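Local atomic coordinates of GMP reductase (Trypanosoma brucei brucei, PDB entry 6JIG), a protein that probably catalyses the NADPH-dependent reductive deamination of GMP to IMP and binds guanine nucleotides at a regulatory pair of CBS domains. Residues R103-H108 with T157-L162; G117-G122 with I145-L150; C129-N134 with G201-L206. The protein carries 1 engineered substitution. All blocks are in the same frame, centred on the assembly; numbering follows the deposited sequence.

Contact 1 (R103-H108 with T157-L162). With 5GP (guanosine-5'-monophosphate), chain C.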
loop_
_atom_site.group_PDB
_atom_site.type_symbol
_atom_site.label_atom_id
_atom_site.label_comp_id
_atom_site.label_asym_id
_atom_site.label_seq_id
_atom_site.Cartn_x
_atom_site.Cartn_y
_atom_site.Cartn_z
ATOM N N ARG A 103 41.782 -16.639 -38.887
ATOM C CA ARG A 103 41.407 -15.545 -39.773
ATOM C C ARG A 103 42.643 -14.949 -40.439
ATOM O O ARG A 103 43.690 -14.767 -39.804
ATOM C CB ARG A 103 40.646 -14.462 -39.001
ATOM C CG ARG A 103 39.414 -14.969 -38.231
ATOM C CD ARG A 103 38.413 -15.651 -39.171
ATOM N NE ARG A 103 37.783 -14.685 -40.063
ATOM C CZ ARG A 103 37.002 -15.000 -41.087
ATOM N NH1 ARG A 103 36.733 -16.271 -41.362
ATOM N NH2 ARG A 103 36.480 -14.034 -41.835
ATOM N N ILE A 104 42.512 -14.636 -41.731
ATOM C CA ILE A 104 43.642 -14.188 -42.533
ATOM C C ILE A 104 43.289 -12.885 -43.236
ATOM O O ILE A 104 42.142 -12.446 -43.254
ATOM C CB ILE A 104 44.096 -15.253 -43.561
ATOM C CG1 ILE A 104 42.916 -15.837 -44.334
ATOM C CG2 ILE A 104 44.831 -16.368 -42.870
ATOM C CD1 ILE A 104 42.473 -15.037 -45.508
ATOM N N ILE A 105 44.309 -12.282 -43.841
ATOM C CA ILE A 105 44.149 -11.070 -44.631
ATOM C C ILE A 105 45.252 -11.069 -45.678
ATOM O O ILE A 105 46.264 -11.760 -45.539
ATOM C CB ILE A 105 44.204 -9.810 -43.738
ATOM C CG1 ILE A 105 43.638 -8.594 -44.472
ATOM C CG2 ILE A 105 45.624 -9.580 -43.220
ATOM C CD1 ILE A 105 43.472 -7.394 -43.591
ATOM N N LEU A 106 45.048 -10.286 -46.748
ATOM C CA LEU A 106 46.027 -10.255 -47.830
ATOM C C LEU A 106 46.901 -9.007 -47.730
ATOM O O LEU A 106 46.474 -7.985 -47.179
ATOM C CB LEU A 106 45.316 -10.298 -49.186
ATOM C CG LEU A 106 44.281 -11.427 -49.275
ATOM C CD1 LEU A 106 43.367 -11.261 -50.483
ATOM C CD2 LEU A 106 44.956 -12.788 -49.295
ATOM N N PRO A 107 48.139 -9.056 -48.239
ATOM C CA PRO A 107 49.094 -7.983 -47.911
ATOM C C PRO A 107 48.768 -6.640 -48.537
ATOM O O PRO A 107 49.160 -5.610 -47.975
ATOM C CB PRO A 107 50.434 -8.534 -48.417
ATOM C CG PRO A 107 50.076 -9.563 -49.410
ATOM C CD PRO A 107 48.786 -10.164 -48.958
ATOM N N HIS A 108 48.062 -6.604 -49.669
ATOM C CA HIS A 108 47.749 -5.335 -50.318
ATOM C C HIS A 108 46.491 -4.680 -49.762
ATOM O O HIS A 108 46.105 -3.608 -50.238
ATOM C CB HIS A 108 47.604 -5.530 -51.832
ATOM C CG HIS A 108 48.857 -6.000 -52.507
ATOM N ND1 HIS A 108 50.111 -5.823 -51.963
ATOM C CD2 HIS A 108 49.047 -6.650 -53.681
ATOM C CE1 HIS A 108 51.018 -6.345 -52.768
ATOM N NE2 HIS A 108 50.399 -6.853 -53.818
ATOM N N THR A 157 46.763 2.877 -45.048
ATOM C CA THR A 157 48.049 2.197 -44.983
ATOM C C THR A 157 47.884 0.712 -45.277
ATOM O O THR A 157 46.899 0.091 -44.872
ATOM C CB THR A 157 48.679 2.398 -43.610
ATOM O OG1 THR A 157 48.446 3.745 -43.180
ATOM C CG2 THR A 157 50.174 2.137 -43.668
ATOM N N THR A 158 48.849 0.143 -45.993
ATOM C CA THR A 158 48.719 -1.243 -46.406
ATOM C C THR A 158 49.058 -2.188 -45.262
ATOM O O THR A 158 49.855 -1.874 -44.371
ATOM C CB THR A 158 49.612 -1.556 -47.609
ATOM O OG1 THR A 158 50.990 -1.406 -47.245
ATOM C CG2 THR A 158 49.279 -0.636 -48.775
ATOM N N VAL A 159 48.427 -3.362 -45.303
ATOM C CA VAL A 159 48.698 -4.412 -44.325
ATOM C C VAL A 159 50.181 -4.772 -44.325
ATOM O O VAL A 159 50.832 -4.803 -43.276
ATOM C CB VAL A 159 47.816 -5.638 -44.621
ATOM C CG1 VAL A 159 48.375 -6.879 -43.948
ATOM C CG2 VAL A 159 46.373 -5.360 -44.196
ATOM N N GLU A 160 50.745 -5.031 -45.505
ATOM C CA GLU A 160 52.137 -5.458 -45.549
ATOM C C GLU A 160 53.096 -4.379 -45.062
ATOM O O GLU A 160 54.196 -4.709 -44.613
ATOM C CB GLU A 160 52.508 -5.896 -46.960
ATOM C CG GLU A 160 52.448 -4.789 -47.983
ATOM C CD GLU A 160 52.977 -5.239 -49.325
ATOM O OE1 GLU A 160 52.239 -5.111 -50.327
ATOM O OE2 GLU A 160 54.125 -5.734 -49.375
ATOM N N SER A 161 52.701 -3.105 -45.109
ATOM C CA SER A 161 53.562 -2.057 -44.568
ATOM C C SER A 161 53.597 -2.084 -43.045
ATOM O O SER A 161 54.562 -1.600 -42.441
ATOM C CB SER A 161 53.098 -0.682 -45.053
ATOM O OG SER A 161 51.732 -0.463 -44.742
ATOM N N LEU A 162 52.558 -2.633 -42.413
ATOM C CA LEU A 162 52.423 -2.629 -40.963
ATOM C C LEU A 162 52.700 -3.983 -40.321
ATOM O O LEU A 162 52.844 -4.051 -39.092
ATOM C CB LEU A 162 51.014 -2.175 -40.570
ATOM C CG LEU A 162 50.544 -0.822 -41.094
ATOM C CD1 LEU A 162 49.033 -0.738 -41.052
ATOM C CD2 LEU A 162 51.163 0.296 -40.283
HETATM P P 5GP C . 43.615 -12.268 -28.597
HETATM O O1P 5GP C . 44.854 -12.327 -27.734
HETATM O O2P 5GP C . 43.826 -12.701 -30.033
HETATM O O3P 5GP C . 42.645 -11.133 -28.327
HETATM O "O5'" 5GP C . 42.774 -13.529 -28.142
HETATM C "C5'" 5GP C . 42.542 -14.541 -29.094
HETATM C "C4'" 5GP C . 41.401 -15.421 -28.695
HETATM O "O4'" 5GP C . 40.514 -15.535 -29.848
HETATM C "C3'" 5GP C . 41.862 -16.836 -28.357
HETATM O "O3'" 5GP C . 41.054 -17.403 -27.325
HETATM C "C2'" 5GP C . 41.665 -17.566 -29.682
HETATM O "O2'" 5GP C . 41.540 -18.968 -29.595
HETATM C "C1'" 5GP C . 40.403 -16.891 -30.221
HETATM N N9 5GP C . 40.302 -16.997 -31.674
HETATM C C8 5GP C . 39.375 -17.725 -32.315
HETATM N N7 5GP C . 39.597 -17.665 -33.640
HETATM C C5 5GP C . 40.705 -16.910 -33.836
HETATM C C6 5GP C . 41.390 -16.519 -34.978
HETATM O O6 5GP C . 40.989 -16.888 -36.101
HETATM N N1 5GP C . 42.479 -15.750 -34.862
HETATM C C2 5GP C . 42.916 -15.342 -33.660
HETATM N N2 5GP C . 44.028 -14.563 -33.606
HETATM N N3 5GP C . 42.261 -15.702 -32.513
HETATM C C4 5GP C . 41.155 -16.490 -32.588
#

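Contact 2 (G117-G122 with I145-L150)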
loop_
_atom_site.group_PDB
_atom_site.type_symbol
_atom_site.label_atom_id
_atom_site.label_comp_id
_atom_site.label_asym_id
_atom_site.label_seq_id
_atom_site.Cartn_x
_atom_site.Cartn_y
_atom_site.Cartn_z
ATOM N N GLY A 117 38.461 -7.061 -40.372
ATOM C CA GLY A 117 38.749 -8.468 -40.139
ATOM C C GLY A 117 38.951 -8.783 -38.667
ATOM O O GLY A 117 38.557 -9.849 -38.188
ATOM N N LEU A 118 39.563 -7.862 -37.928
ATOM C CA LEU A 118 39.778 -8.111 -36.508
ATOM C C LEU A 118 38.465 -8.121 -35.739
ATOM O O LEU A 118 38.342 -8.823 -34.732
ATOM C CB LEU A 118 40.740 -7.071 -35.939
ATOM C CG LEU A 118 42.180 -7.227 -36.431
ATOM C CD1 LEU A 118 42.952 -5.951 -36.182
ATOM C CD2 LEU A 118 42.869 -8.418 -35.776
ATOM N N ASN A 119 37.471 -7.370 -36.201
ATOM C CA ASN A 119 36.152 -7.374 -35.570
ATOM C C ASN A 119 35.228 -8.370 -36.253
ATOM O O ASN A 119 34.085 -8.072 -36.593
ATOM C CB ASN A 119 35.566 -5.971 -35.587
ATOM C CG ASN A 119 36.480 -4.966 -34.930
ATOM O OD1 ASN A 119 36.851 -3.959 -35.538
ATOM N ND2 ASN A 119 36.875 -5.245 -33.688
ATOM N N TRP A 120 35.756 -9.572 -36.467
ATOM C CA TRP A 120 35.008 -10.641 -37.111
ATOM C C TRP A 120 33.831 -11.067 -36.242
ATOM O O TRP A 120 33.986 -11.295 -35.038
ATOM C CB TRP A 120 35.938 -11.823 -37.362
ATOM C CG TRP A 120 35.305 -13.019 -37.987
ATOM C CD1 TRP A 120 34.544 -13.054 -39.121
ATOM C CD2 TRP A 120 35.409 -14.373 -37.531
ATOM N NE1 TRP A 120 34.166 -14.350 -39.397
ATOM C CE2 TRP A 120 34.684 -15.177 -38.435
ATOM C CE3 TRP A 120 36.045 -14.985 -36.441
ATOM C CZ2 TRP A 120 34.573 -16.554 -38.282
ATOM C CZ3 TRP A 120 35.935 -16.355 -36.296
ATOM C CH2 TRP A 120 35.204 -17.123 -37.209
ATOM N N LYS A 121 32.653 -11.195 -36.860
ATOM C CA LYS A 121 31.451 -11.551 -36.111
ATOM C C LYS A 121 31.401 -13.025 -35.717
ATOM O O LYS A 121 30.472 -13.422 -35.005
ATOM C CB LYS A 121 30.208 -11.188 -36.924
ATOM N N GLY A 122 32.372 -13.839 -36.139
ATOM C CA GLY A 122 32.399 -15.250 -35.793
ATOM C C GLY A 122 32.867 -15.565 -34.389
ATOM O O GLY A 122 32.804 -16.726 -33.972
ATOM N N ILE A 145 49.605 -9.524 -38.479
ATOM C CA ILE A 145 49.219 -8.168 -38.116
ATOM C C ILE A 145 48.244 -8.222 -36.943
ATOM O O ILE A 145 47.322 -9.046 -36.919
ATOM C CB ILE A 145 48.626 -7.411 -39.329
ATOM C CG1 ILE A 145 48.512 -5.911 -39.041
ATOM C CG2 ILE A 145 47.308 -8.019 -39.770
ATOM C CD1 ILE A 145 48.531 -5.063 -40.295
ATOM N N THR A 146 48.466 -7.347 -35.967
ATOM C CA THR A 146 47.738 -7.312 -34.705
ATOM C C THR A 146 47.071 -5.956 -34.522
ATOM O O THR A 146 47.366 -4.994 -35.238
ATOM C CB THR A 146 48.684 -7.582 -33.532
ATOM O OG1 THR A 146 49.581 -6.471 -33.399
ATOM C CG2 THR A 146 49.496 -8.843 -33.789
ATOM N N ARG A 147 46.157 -5.885 -33.545
ATOM C CA ARG A 147 45.536 -4.604 -33.212
ATOM C C ARG A 147 46.592 -3.576 -32.836
ATOM O O ARG A 147 46.471 -2.394 -33.179
ATOM C CB ARG A 147 44.535 -4.762 -32.060
ATOM C CG ARG A 147 43.164 -5.253 -32.472
ATOM C CD ARG A 147 42.179 -5.220 -31.306
ATOM N NE ARG A 147 40.818 -5.532 -31.746
ATOM C CZ ARG A 147 40.362 -6.768 -31.924
ATOM N NH1 ARG A 147 41.168 -7.798 -31.696
ATOM N NH2 ARG A 147 39.112 -6.980 -32.326
ATOM N N HIS A 148 47.636 -4.018 -32.136
ATOM C CA HIS A 148 48.707 -3.118 -31.723
ATOM C C HIS A 148 49.388 -2.475 -32.926
ATOM O O HIS A 148 49.687 -1.275 -32.905
ATOM C CB HIS A 148 49.714 -3.886 -30.865
ATOM C CG HIS A 148 50.946 -3.107 -30.520
ATOM N ND1 HIS A 148 52.100 -3.161 -31.276
ATOM C CD2 HIS A 148 51.213 -2.273 -29.487
ATOM C CE1 HIS A 148 53.019 -2.384 -30.729
ATOM N NE2 HIS A 148 52.509 -1.838 -29.640
ATOM N N ASP A 149 49.624 -3.249 -33.993
ATOM C CA ASP A 149 50.289 -2.717 -35.181
ATOM C C ASP A 149 49.456 -1.682 -35.925
ATOM O O ASP A 149 50.008 -0.941 -36.747
ATOM C CB ASP A 149 50.627 -3.837 -36.163
ATOM C CG ASP A 149 51.417 -4.946 -35.534
ATOM O OD1 ASP A 149 52.219 -4.668 -34.618
ATOM O OD2 ASP A 149 51.237 -6.103 -35.970
ATOM N N LEU A 150 48.148 -1.638 -35.696
ATOM C CA LEU A 150 47.277 -0.695 -36.380
ATOM C C LEU A 150 47.037 0.584 -35.593
ATOM O O LEU A 150 46.333 1.470 -36.092
ATOM C CB LEU A 150 45.920 -1.340 -36.676
ATOM C CG LEU A 150 45.868 -2.599 -37.539
ATOM C CD1 LEU A 150 44.420 -3.048 -37.683
ATOM C CD2 LEU A 150 46.497 -2.339 -38.896
#

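Contact 3 (C129-N134 with G201-L206). With 5GP (guanosine-5'-monophosphate), chain C.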
loop_
_atom_site.group_PDB
_atom_site.type_symbol
_atom_site.label_atom_id
_atom_site.label_comp_id
_atom_site.label_asym_id
_atom_site.label_seq_id
_atom_site.Cartn_x
_atom_site.Cartn_y
_atom_site.Cartn_z
ATOM N N CYS A 129 44.466 -11.155 -33.860
ATOM C CA CYS A 129 45.466 -11.057 -34.898
ATOM C C CYS A 129 44.895 -11.644 -36.176
ATOM O O CYS A 129 43.926 -12.407 -36.161
ATOM C CB CYS A 129 46.777 -11.731 -34.449
ATOM S SG CYS A 129 46.886 -13.485 -34.766
ATOM N N LEU A 130 45.456 -11.210 -37.298
ATOM C CA LEU A 130 45.173 -11.787 -38.600
ATOM C C LEU A 130 46.495 -12.228 -39.205
ATOM O O LEU A 130 47.481 -11.487 -39.157
ATOM C CB LEU A 130 44.487 -10.781 -39.542
ATOM C CG LEU A 130 43.247 -10.025 -39.059
ATOM C CD1 LEU A 130 42.872 -8.932 -40.065
ATOM C CD2 LEU A 130 42.075 -10.982 -38.838
ATOM N N LEU A 131 46.526 -13.436 -39.758
ATOM C CA LEU A 131 47.718 -13.911 -40.446
ATOM C C LEU A 131 47.687 -13.404 -41.882
ATOM O O LEU A 131 46.662 -13.504 -42.561
ATOM C CB LEU A 131 47.808 -15.436 -40.386
ATOM C CG LEU A 131 47.908 -15.784 -38.893
ATOM C CD1 LEU A 131 47.167 -17.060 -38.516
ATOM C CD2 LEU A 131 49.357 -15.798 -38.405
ATOM N N VAL A 132 48.796 -12.824 -42.323
ATOM C CA VAL A 132 48.899 -12.288 -43.674
ATOM C C VAL A 132 49.365 -13.408 -44.592
ATOM O O VAL A 132 50.409 -14.022 -44.351
ATOM C CB VAL A 132 49.859 -11.090 -43.726
ATOM C CG1 VAL A 132 49.854 -10.469 -45.116
ATOM C CG2 VAL A 132 49.462 -10.065 -42.679
ATOM N N VAL A 133 48.581 -13.691 -45.630
ATOM C CA VAL A 133 48.862 -14.780 -46.554
ATOM C C VAL A 133 48.770 -14.250 -47.980
ATOM O O VAL A 133 48.166 -13.208 -48.246
ATOM C CB VAL A 133 47.908 -15.983 -46.366
ATOM C CG1 VAL A 133 47.987 -16.530 -44.923
ATOM C CG2 VAL A 133 46.485 -15.598 -46.733
ATOM N N ASN A 134 49.371 -14.998 -48.909
ATOM C CA ASN A 134 49.470 -14.509 -50.282
ATOM C C ASN A 134 48.111 -14.493 -50.973
ATOM O O ASN A 134 47.775 -13.525 -51.668
ATOM C CB ASN A 134 50.496 -15.337 -51.064
ATOM C CG ASN A 134 50.030 -16.749 -51.341
ATOM O OD1 ASN A 134 49.216 -17.309 -50.604
ATOM N ND2 ASN A 134 50.554 -17.339 -52.407
ATOM N N GLY A 201 54.891 -24.208 -46.497
ATOM C CA GLY A 201 54.677 -22.909 -45.880
ATOM C C GLY A 201 53.234 -22.471 -45.739
ATOM O O GLY A 201 52.988 -21.319 -45.365
ATOM N N GLN A 202 52.273 -23.348 -46.014
ATOM C CA GLN A 202 50.866 -22.973 -45.984
ATOM C C GLN A 202 50.330 -22.980 -44.553
ATOM O O GLN A 202 50.699 -23.824 -43.732
ATOM C CB GLN A 202 50.050 -23.914 -46.872
ATOM C CG GLN A 202 49.909 -25.341 -46.342
ATOM C CD GLN A 202 51.061 -26.265 -46.741
ATOM O OE1 GLN A 202 52.235 -25.879 -46.724
ATOM N NE2 GLN A 202 50.723 -27.503 -47.086
ATOM N N LEU A 203 49.459 -22.026 -44.255
ATOM C CA LEU A 203 48.957 -21.867 -42.893
ATOM C C LEU A 203 47.984 -22.993 -42.551
ATOM O O LEU A 203 46.992 -23.194 -43.256
ATOM C CB LEU A 203 48.273 -20.512 -42.759
ATOM C CG LEU A 203 47.602 -20.213 -41.422
ATOM C CD1 LEU A 203 48.638 -20.155 -40.308
ATOM C CD2 LEU A 203 46.856 -18.905 -41.543
ATOM N N LEU A 204 48.261 -23.723 -41.466
ATOM C CA LEU A 204 47.386 -24.804 -41.013
ATOM C C LEU A 204 46.639 -24.474 -39.727
ATOM O O LEU A 204 45.408 -24.608 -39.675
ATOM C CB LEU A 204 48.190 -26.097 -40.820
ATOM C CG LEU A 204 48.959 -26.601 -42.044
ATOM C CD1 LEU A 204 49.772 -27.824 -41.663
ATOM C CD2 LEU A 204 47.992 -26.912 -43.174
ATOM N N TYR A 205 47.348 -24.053 -38.679
ATOM C CA TYR A 205 46.723 -23.680 -37.411
ATOM C C TYR A 205 47.395 -22.428 -36.873
ATOM O O TYR A 205 48.416 -21.963 -37.392
ATOM C CB TYR A 205 46.831 -24.791 -36.351
ATOM C CG TYR A 205 46.311 -26.138 -36.784
ATOM C CD1 TYR A 205 44.948 -26.425 -36.760
ATOM C CD2 TYR A 205 47.182 -27.128 -37.211
ATOM C CE1 TYR A 205 44.474 -27.667 -37.171
ATOM C CE2 TYR A 205 46.721 -28.364 -37.611
ATOM C CZ TYR A 205 45.369 -28.632 -37.595
ATOM O OH TYR A 205 44.925 -29.872 -38.007
ATOM N N LEU A 206 46.823 -21.903 -35.790
ATOM C CA LEU A 206 47.446 -20.850 -35.003
ATOM C C LEU A 206 47.325 -21.205 -33.531
ATOM O O LEU A 206 46.269 -21.673 -33.087
ATOM C CB LEU A 206 46.793 -19.491 -35.284
ATOM C CG LEU A 206 47.230 -18.359 -34.356
ATOM C CD1 LEU A 206 48.701 -18.004 -34.655
ATOM C CD2 LEU A 206 46.305 -17.145 -34.513
HETATM P P 5GP C . 43.615 -12.268 -28.597
HETATM O O1P 5GP C . 44.854 -12.327 -27.734
HETATM O O2P 5GP C . 43.826 -12.701 -30.033
HETATM O O3P 5GP C . 42.645 -11.133 -28.327
HETATM O "O5'" 5GP C . 42.774 -13.529 -28.142
HETATM C "C5'" 5GP C . 42.542 -14.541 -29.094
HETATM C "C4'" 5GP C . 41.401 -15.421 -28.695
HETATM O "O4'" 5GP C . 40.514 -15.535 -29.848
HETATM C "C3'" 5GP C . 41.862 -16.836 -28.357
HETATM O "O3'" 5GP C . 41.054 -17.403 -27.325
HETATM C "C2'" 5GP C . 41.665 -17.566 -29.682
HETATM O "O2'" 5GP C . 41.540 -18.968 -29.595
HETATM C "C1'" 5GP C . 40.403 -16.891 -30.221
HETATM N N9 5GP C . 40.302 -16.997 -31.674
HETATM C C8 5GP C . 39.375 -17.725 -32.315
HETATM N N7 5GP C . 39.597 -17.665 -33.640
HETATM C C5 5GP C . 40.705 -16.910 -33.836
HETATM C C6 5GP C . 41.390 -16.519 -34.978
HETATM O O6 5GP C . 40.989 -16.888 -36.101
HETATM N N1 5GP C . 42.479 -15.750 -34.862
HETATM C C2 5GP C . 42.916 -15.342 -33.660
HETATM N N2 5GP C . 44.028 -14.563 -33.606
HETATM N N3 5GP C . 42.261 -15.702 -32.513
HETATM C C4 5GP C . 41.155 -16.490 -32.588
#

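Contact 1 (R103-H108 with T157-L162)
Where 103-108 leaves strand 104-105, its backbone bends past the short, weakly bonded helical turn about 159-162, bringing the CA atoms of Pro107 and Glu160 to 4.6 Å. The one firm bond across the contact joins these two residues: Glu160 N gives its hydrogen to Pro107 O at 3.0 Å, in the carbonyl plane and on a lone pair. An amide near the start of a helical turn lacks an acceptor within it, and this one finds Pro107 O. Proline suits the loop side, since its backbone has no N-H to satisfy, and its CB rests against Glu160 CB. Glu160 CG sits between the backbone N and the carbonyl carbon (chi1 64°), and from there the extended chain carries OE1 to the edge of the His108 ring. His108 ND1 donates to OE1 at 2.8 Å, but the bond is bent to 123° and weak; ring and carboxylate planes lie 25° apart. These polar groups are on the exposed side of a CBS domain, in which strand 104-105 edges a mixed sheet and the turn 159-162 packs against the sheet through Val159. Deeper in, the tip of Ile105, CD1, meets Val159 CG2 at 3.6 Å, and Ile105 CG2 lies against the other branch, CG1. Val159 CB rests against the carbonyl oxygens of Pro107 and Leu106, where a short branched side chain fits, and Ile145 and Val132 touch both side chains. At the other end of the strand, Arg103 N donates to O6 of the bound guanosine monophosphate at 2.9 Å, and the arginine makes a cation-pi contact with Trp120.

Contact 2 (G117-G122 with I145-L150)
Leu118 O, at the C-terminal end of helix 111-118, receives a weak hydrogen bond from Arg147 NH2, 3.1 Å long and bent to 121° at the hydrogen. The backbone of Leu118 is also bonded to that of Val127, so the arginine, long enough to reach the helix end, adds its bent bond to a residue already tied to the following chain. Arg147 extends from CG to NE, running antiparallel to the Leu118 side chain; its CG touches Leu118 CD1 at 3.8 Å, and the guanidinium lies with one face over Leu118 CB, toward the rim of the group. The same leucine thus serves the arginine's aliphatic stem and its flat head. Leu118 CD1 also meets Leu150 CD1 tip to tip at 3.6 Å, and both leucines are buried, Leu118 reaching Leu130 and Leu150 reaching Ala111 and Ala114. On the other segment, Thr146 and Asp149 brace the bend: Thr146 N donates to Asp149 OD2 at 3.0 Å, from above the carboxylate plane, and Asp149 N donates to Thr146 OG1 at 3.3 Å. The latter bond makes an ST motif at the end of strand 141-146, where the chain turns beside helix 111-118, the helix-on-sheet packing of a CBS domain.

Contact 3 (C129-N134 with G201-L206)
The paired CBS domains of this protein meet here sheet to sheet, strand 129-133 of one facing strand 203-208 of the other across a buried apolar layer beside a guanosine monophosphate site. The segments run nearly antiparallel, at 165°, but their axes stay 10.0 Å apart and no hydrogen bond joins them, so side chains bridge the gap. Leu131 is central: its CD1 touches Leu203 CD2 at 3.6 Å and lies 4.1 Å from Leu206 CB, Leu131 and Leu203 crossing at about a right angle. Leu203 CG is anti to the backbone N (chi1 176°), which carries its methyls across to Leu131, and CD2 lies 4.3 Å from Val133 CG1. Long, flexible leucines suit a gap too wide for backbone contact, while the shorter valine suffices where the CA atoms of Val133 and Leu203 make the closest approach. A classic beta bulge at Leu204 and Tyr205, opposite Ile196, lets both Leu203 and Leu206 point inward although three positions apart. The small Cys129 lies against the guanine, its SG 3.3 Å from the nucleotide's N2 and 3.7 Å from Leu206 CD2; Cys129 O accepts a weak hydrogen bond from N2 at 3.3 Å, and N2 lies 3.6 Å from Leu206 CD2.

How the contacts relate
All three contacts lie in the CBS region, well away from the centre of the chain, with their centres 11 to 14 Å apart. They share one mixed sheet: strand 104-105 enters contact 1, its neighbour 129-133 contact 3, and the next strand, 141-146, contact 2. Along the chain, contact 2 is nested within the loop closed by contact 1, whereas contact 3 crosses both by reaching forward to strand 203-208 of a second sheet. Contacts 1 and 2 thus pack helical elements on one side of the sheet, and contact 3 joins its other side to the partner domain. Contacts 1 and 3 both touch the same guanosine monophosphate, consistent with nucleotide sensing by the domain pair.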